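Local coordinates for uncharacterized protein (Thermotoga maritima, PDB 1VMJ), which is of unknown function, belongs to the YjbQ (UPF0047) family and has been proposed, without firm assignment, to be a thiamin phosphate synthase, at residues R27-I31 against H72-E76; M56-A60 against D137-K142. All blocks are in the same frame, centred on the assembly; numbering follows the deposited sequence. Where two conformers were deposited one is given.

Interaction 1: R27-I31 against H72-E76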
loop_
_atom_site.group_PDB
_atom_site.type_symbol
_atom_site.label_atom_id
_atom_site.label_comp_id
_atom_site.label_asym_id
_atom_site.label_seq_id
_atom_site.Cartn_x
_atom_site.Cartn_y
_atom_site.Cartn_z
ATOM N N ARG A 27 19.467 -10.368 9.832
ATOM C CA ARG A 27 18.568 -9.273 10.171
ATOM C C ARG A 27 17.584 -8.934 9.044
ATOM O O ARG A 27 16.396 -8.670 9.302
ATOM C CB ARG A 27 19.389 -8.017 10.509
ATOM C CG ARG A 27 18.582 -6.861 11.044
ATOM C CD ARG A 27 19.469 -5.671 11.246
ATOM N NE ARG A 27 18.727 -4.468 11.605
ATOM C CZ ARG A 27 18.585 -4.023 12.843
ATOM N NH1 ARG A 27 19.126 -4.676 13.860
ATOM N NH2 ARG A 27 17.906 -2.900 13.068
ATOM N N ARG A 28 18.129 -8.866 7.829
ATOM C CA ARG A 28 17.337 -8.524 6.660
ATOM C C ARG A 28 17.433 -9.635 5.615
ATOM O O ARG A 28 18.516 -10.187 5.385
ATOM C CB ARG A 28 17.789 -7.200 6.045
ATOM C CG ARG A 28 17.703 -6.012 6.996
ATOM C CD ARG A 28 17.708 -4.668 6.287
ATOM N NE ARG A 28 19.046 -4.297 5.853
ATOM C CZ ARG A 28 19.971 -3.750 6.648
ATOM N NH1 ARG A 28 19.714 -3.510 7.921
ATOM N NH2 ARG A 28 21.171 -3.456 6.167
ATOM N N GLU A 29 16.312 -9.908 4.958
ATOM C CA GLU A 29 16.208 -10.956 3.948
ATOM C C GLU A 29 14.937 -10.788 3.142
ATOM O O GLU A 29 13.941 -10.362 3.693
ATOM C CB GLU A 29 16.217 -12.348 4.603
ATOM C CG GLU A 29 16.287 -13.474 3.563
ATOM C CD GLU A 29 16.400 -14.881 4.146
ATOM O OE1 GLU A 29 16.536 -15.026 5.381
ATOM O OE2 GLU A 29 16.363 -15.842 3.324
ATOM N N PHE A 30 14.990 -11.092 1.841
ATOM C CA PHE A 30 13.789 -11.211 1.023
ATOM C C PHE A 30 13.555 -12.688 0.751
ATOM O O PHE A 30 14.488 -13.401 0.342
ATOM C CB PHE A 30 13.937 -10.454 -0.289
ATOM C CG PHE A 30 14.210 -8.988 -0.109
ATOM C CD1 PHE A 30 13.248 -8.143 0.409
ATOM C CD2 PHE A 30 15.438 -8.442 -0.478
ATOM C CE1 PHE A 30 13.504 -6.790 0.565
ATOM C CE2 PHE A 30 15.698 -7.087 -0.314
ATOM C CZ PHE A 30 14.737 -6.266 0.199
ATOM N N ILE A 31 12.337 -13.140 0.969
ATOM C CA ILE A 31 11.977 -14.534 0.746
ATOM C C ILE A 31 10.807 -14.619 -0.221
ATOM O O ILE A 31 9.779 -14.022 0.021
ATOM C CB ILE A 31 11.618 -15.226 2.069
ATOM C CG1 ILE A 31 12.827 -15.200 3.008
ATOM C CG2 ILE A 31 11.154 -16.675 1.818
ATOM C CD1 ILE A 31 12.567 -15.776 4.351
ATOM N N HIS A 72 17.277 -7.349 -5.866
ATOM C CA HIS A 72 17.269 -7.508 -4.414
ATOM C C HIS A 72 18.400 -6.741 -3.766
ATOM O O HIS A 72 18.191 -6.060 -2.765
ATOM C CB HIS A 72 17.324 -8.970 -4.038
ATOM C CG HIS A 72 16.094 -9.714 -4.431
ATOM N ND1 HIS A 72 15.987 -11.079 -4.310
ATOM C CD2 HIS A 72 14.921 -9.288 -4.962
ATOM C CE1 HIS A 72 14.797 -11.466 -4.733
ATOM N NE2 HIS A 72 14.128 -10.401 -5.134
ATOM N N HIS A 73 19.579 -6.828 -4.370
ATOM C CA HIS A 73 20.696 -6.022 -3.934
ATOM C C HIS A 73 20.370 -4.525 -4.018
ATOM O O HIS A 73 20.611 -3.769 -3.077
ATOM C CB HIS A 73 21.955 -6.343 -4.743
ATOM C CG HIS A 73 23.092 -5.431 -4.440
ATOM N ND1 HIS A 73 23.957 -5.644 -3.388
ATOM C CD2 HIS A 73 23.484 -4.273 -5.023
ATOM C CE1 HIS A 73 24.849 -4.669 -3.354
ATOM N NE2 HIS A 73 24.592 -3.831 -4.345
ATOM N N ASP A 74 19.773 -4.104 -5.126
ATOM C CA ASP A 74 19.410 -2.701 -5.285
ATOM C C ASP A 74 18.413 -2.230 -4.224
ATOM O O ASP A 74 18.563 -1.143 -3.688
ATOM C CB ASP A 74 18.824 -2.454 -6.680
ATOM C CG ASP A 74 19.822 -2.739 -7.806
ATOM O OD1 ASP A 74 21.051 -2.632 -7.566
ATOM O OD2 ASP A 74 19.389 -3.064 -8.923
ATOM N N PHE A 75 17.424 -3.051 -3.881
ATOM C CA PHE A 75 16.482 -2.682 -2.815
ATOM C C PHE A 75 17.221 -2.518 -1.477
ATOM O O PHE A 75 16.941 -1.604 -0.717
ATOM C CB PHE A 75 15.336 -3.712 -2.663
ATOM C CG PHE A 75 14.179 -3.480 -3.583
ATOM C CD1 PHE A 75 13.390 -2.359 -3.463
ATOM C CD2 PHE A 75 13.839 -4.428 -4.524
ATOM C CE1 PHE A 75 12.287 -2.185 -4.299
ATOM C CE2 PHE A 75 12.754 -4.243 -5.357
ATOM C CZ PHE A 75 11.986 -3.132 -5.244
ATOM N N GLU A 76 18.136 -3.429 -1.176
ATOM C CA GLU A 76 18.917 -3.336 0.066
ATOM C C GLU A 76 19.656 -2.010 0.148
ATOM O O GLU A 76 19.595 -1.287 1.167
ATOM C CB GLU A 76 19.878 -4.528 0.174
ATOM C CG GLU A 76 21.053 -4.335 1.123
ATOM C CD GLU A 76 20.695 -4.285 2.598
ATOM O OE1 GLU A 76 19.600 -4.719 2.995
ATOM O OE2 GLU A 76 21.554 -3.820 3.383
#
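Arg28 takes hold of Glu76 side-on, an example of a bidentate ion pair joining the residue just before a strand to a helix. NE gives its hydrogen to Glu76 OE1 at 2.9 Å, and NH2 gives one to Glu76 OE2 at 2.8 Å. Both bonds are almost straight and both use the syn lone pairs, so the guanidinium and carboxylate lie nearly in one plane, 8° apart, and neither group can turn without breaking a bond. Two bends bring them together: the arginine chain turns at chi3 (-77°), and Glu76, with CG anti to the backbone N, folds back at chi2. NH1 has its own anionic partner, Glu85, so the guanidinium is shared between two carboxylates.

In the fold this is a strand-helix contact: an edge strand of the three-stranded antiparallel sheet, 29-32, runs past helix 69-82 at an angle of 140° between the local axes, which approach to 10.0 Å.

Two residues on from Arg28, Phe30 faces the helix too. Phe30 was modelled in two conformers; in the one described here CZ lies 3.9 Å from Phe75 CB, while CE2 is 3.6 Å from His72 O. The carbonyl oxygen of His72 also accepts the helical bond from Glu76 N. The Phe30 and His72 side chains pass each other in opposite senses, their rings set obliquely with centroids 5.5 Å apart. Phe132 meets the imidazole as well, and Phe75 sends its ring away from Phe30, to Met110 and to Leu105 of the second subunit.

Interaction 2: M56-A60 against D137-K142; sequences MHITA and DGMRPK. With SO4 (sulfate ion), chain C.
Thr59 and Asp137 at one end, His57 and Lys142 at the other, mark where two irregular loops run side by side, the first pair having CA atoms 6.0 Å apart. Between them they hold a sulfate, probably from the crystallisation liquor, and illustrate how converging loops build an anion site. His57 points ND1 almost straight at sulfate O1, 2.9 Å away, with the anion at the ring edge. One face of the same imidazole carries Lys142, whose CG stands over the ring centre, 4.0 Å from the centroid and 4° off the normal, a CH-pi contact. Beyond it the lysine chain bends at chi3 (78°), which brings NZ to Thr59 OG1 at 2.8 Å. The ammonium also hydrogen-bonds to Asp137 O, from above the carbonyl plane, and forms a salt bridge with Glu135, so three oxygens grip it. Thr59 OG1 donates in turn to sulfate O4; the 2.5 Å separation is unusually short and its exact value doubtful.

Arg140 reaches the anion with an extended chain: NH1 binds O1, and NH2 binds O4 at 3.0 Å. NH2 is also in a salt bridge, 2.9 Å from Asp137 OD2, which it meets from above the carboxylate plane; Lys142 CE lies over one face of the guanidinium. Ile58 N completes the set at sulfate O3.

The site lies next to a metal site: Asp137 OD2 accepts a hydrogen bond from Asn100, a sodium ligand, and Thr59 packs on His104, another. Helix 101-110 flanks Thr59 and Asp137, strand 130-135 backs Ala60 and Lys142, and Pro127 of the third subunit packs on His57.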
loop_
_atom_site.group_PDB
_atom_site.type_symbol
_atom_site.label_atom_id
_atom_site.label_comp_id
_atom_site.label_asym_id
_atom_site.label_seq_id
_atom_site.Cartn_x
_atom_site.Cartn_y
_atom_site.Cartn_z
ATOM N N MET A 56 2.446 -9.530 9.797
ATOM C CA MET A 56 1.773 -9.346 11.081
ATOM C C MET A 56 2.651 -8.592 12.060
ATOM O O MET A 56 2.209 -8.237 13.143
ATOM C CB MET A 56 1.382 -10.684 11.669
ATOM C CG MET A 56 0.468 -11.459 10.768
ATOM S SD MET A 56 -0.221 -12.950 11.531
ATOM C CE MET A 56 -1.588 -12.301 12.472
ATOM N N HIS A 57 3.891 -8.359 11.670
ATOM C CA HIS A 57 4.861 -7.600 12.469
ATOM C C HIS A 57 5.125 -6.286 11.786
ATOM O O HIS A 57 5.047 -6.167 10.567
ATOM C CB HIS A 57 6.122 -8.441 12.655
ATOM C CG HIS A 57 5.867 -9.656 13.474
ATOM N ND1 HIS A 57 6.146 -9.737 14.820
ATOM C CD2 HIS A 57 5.276 -10.822 13.135
ATOM C CE1 HIS A 57 5.728 -10.914 15.270
ATOM N NE2 HIS A 57 5.199 -11.587 14.266
ATOM N N ILE A 58 5.433 -5.282 12.591
ATOM C CA ILE A 58 5.490 -3.899 12.128
ATOM C C ILE A 58 6.890 -3.480 11.687
ATOM O O ILE A 58 7.140 -2.290 11.436
ATOM C CB ILE A 58 4.873 -2.945 13.198
ATOM C CG1 ILE A 58 5.615 -3.081 14.528
ATOM C CG2 ILE A 58 3.380 -3.237 13.380
ATOM C CD1 ILE A 58 5.172 -2.108 15.593
ATOM N N THR A 59 7.771 -4.476 11.568
ATOM C CA THR A 59 9.136 -4.332 11.101
ATOM C C THR A 59 9.433 -5.231 9.899
ATOM O O THR A 59 10.596 -5.544 9.612
ATOM C CB THR A 59 10.112 -4.685 12.214
ATOM O OG1 THR A 59 9.768 -5.961 12.750
ATOM C CG2 THR A 59 10.051 -3.642 13.297
ATOM N N ALA A 60 8.377 -5.625 9.193
ATOM C CA ALA A 60 8.508 -6.458 8.023
ATOM C C ALA A 60 7.413 -6.139 7.026
ATOM O O ALA A 60 6.441 -5.437 7.314
ATOM C CB ALA A 60 8.468 -7.902 8.422
ATOM N N ASP A 137 13.869 -7.001 10.407
ATOM C CA ASP A 137 14.349 -7.204 11.782
ATOM C C ASP A 137 14.116 -8.661 12.192
ATOM O O ASP A 137 13.278 -8.977 13.042
ATOM C CB ASP A 137 13.661 -6.231 12.750
ATOM C CG ASP A 137 14.139 -6.407 14.197
ATOM O OD1 ASP A 137 15.354 -6.693 14.394
ATOM O OD2 ASP A 137 13.300 -6.286 15.129
ATOM N N GLY A 138 14.884 -9.526 11.552
ATOM C CA GLY A 138 14.679 -10.971 11.643
ATOM C C GLY A 138 15.442 -11.659 12.759
ATOM O O GLY A 138 15.677 -11.075 13.799
ATOM N N MET A 139 15.792 -12.925 12.534
ATOM C CA MET A 139 16.428 -13.764 13.560
ATOM C C MET A 139 15.525 -13.994 14.763
ATOM O O MET A 139 16.002 -14.199 15.880
ATOM C CB MET A 139 17.787 -13.201 13.993
ATOM C CG MET A 139 18.676 -12.951 12.814
ATOM S SD MET A 139 20.327 -12.334 13.219
ATOM C CE MET A 139 19.978 -10.837 14.096
ATOM N N ARG A 140 14.217 -13.988 14.524
ATOM C CA ARG A 140 13.224 -14.317 15.539
ATOM C C ARG A 140 11.979 -14.735 14.777
ATOM O O ARG A 140 11.821 -14.356 13.618
ATOM C CB ARG A 140 12.951 -13.128 16.444
ATOM C CG ARG A 140 12.474 -11.880 15.734
ATOM C CD ARG A 140 12.323 -10.735 16.721
ATOM N NE ARG A 140 12.075 -9.438 16.096
ATOM C CZ ARG A 140 10.887 -8.864 15.962
ATOM N NH1 ARG A 140 9.790 -9.459 16.400
ATOM N NH2 ARG A 140 10.788 -7.688 15.373
ATOM N N PRO A 141 11.085 -15.514 15.420
ATOM C CA PRO A 141 9.919 -16.025 14.706
ATOM C C PRO A 141 8.902 -14.930 14.414
ATOM O O PRO A 141 8.436 -14.236 15.323
ATOM C CB PRO A 141 9.332 -17.058 15.678
ATOM C CG PRO A 141 9.729 -16.545 17.027
ATOM C CD PRO A 141 11.104 -15.970 16.826
ATOM N N LYS A 142 8.596 -14.757 13.131
ATOM C CA LYS A 142 7.687 -13.723 12.698
ATOM C C LYS A 142 6.719 -14.294 11.698
ATOM O O LYS A 142 6.926 -15.370 11.125
ATOM C CB LYS A 142 8.472 -12.545 12.130
ATOM C CG LYS A 142 9.301 -11.905 13.238
ATOM C CD LYS A 142 10.246 -10.851 12.757
ATOM C CE LYS A 142 9.539 -9.532 12.467
ATOM N NZ LYS A 142 10.597 -8.531 12.030
HETATM S S SO4 C . 7.250 -6.446 15.770
HETATM O O1 SO4 C . 7.451 -7.710 16.452
HETATM O O2 SO4 C . 7.455 -5.316 16.657
HETATM O O3 SO4 C . 5.860 -6.348 15.280
HETATM O O4 SO4 C . 8.158 -6.433 14.660
#

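Followed from the N terminus, the chain visits 27-31, 56-60, 72-76 and 137-142 in turn, so the two contacts cross rather than nest. Interaction 1 closes a loop of 40 residues that holds helix 34-44 and strands 49-55 and 60-65, tying the edge strand 29-32 to helix 69-82. Before that helix is reached, 56-60 has already opened interaction 2, which closes only after helix 101-110 and strand 130-135. It joins the loop between strands 49-55 and 60-65 to the one leading into strand 142-150, both of them passages between the five-stranded and the three-stranded sheet. The contacts touch directly: Arg27 O lies 2.8 Å from Gly138 N, a probable hydrogen bond.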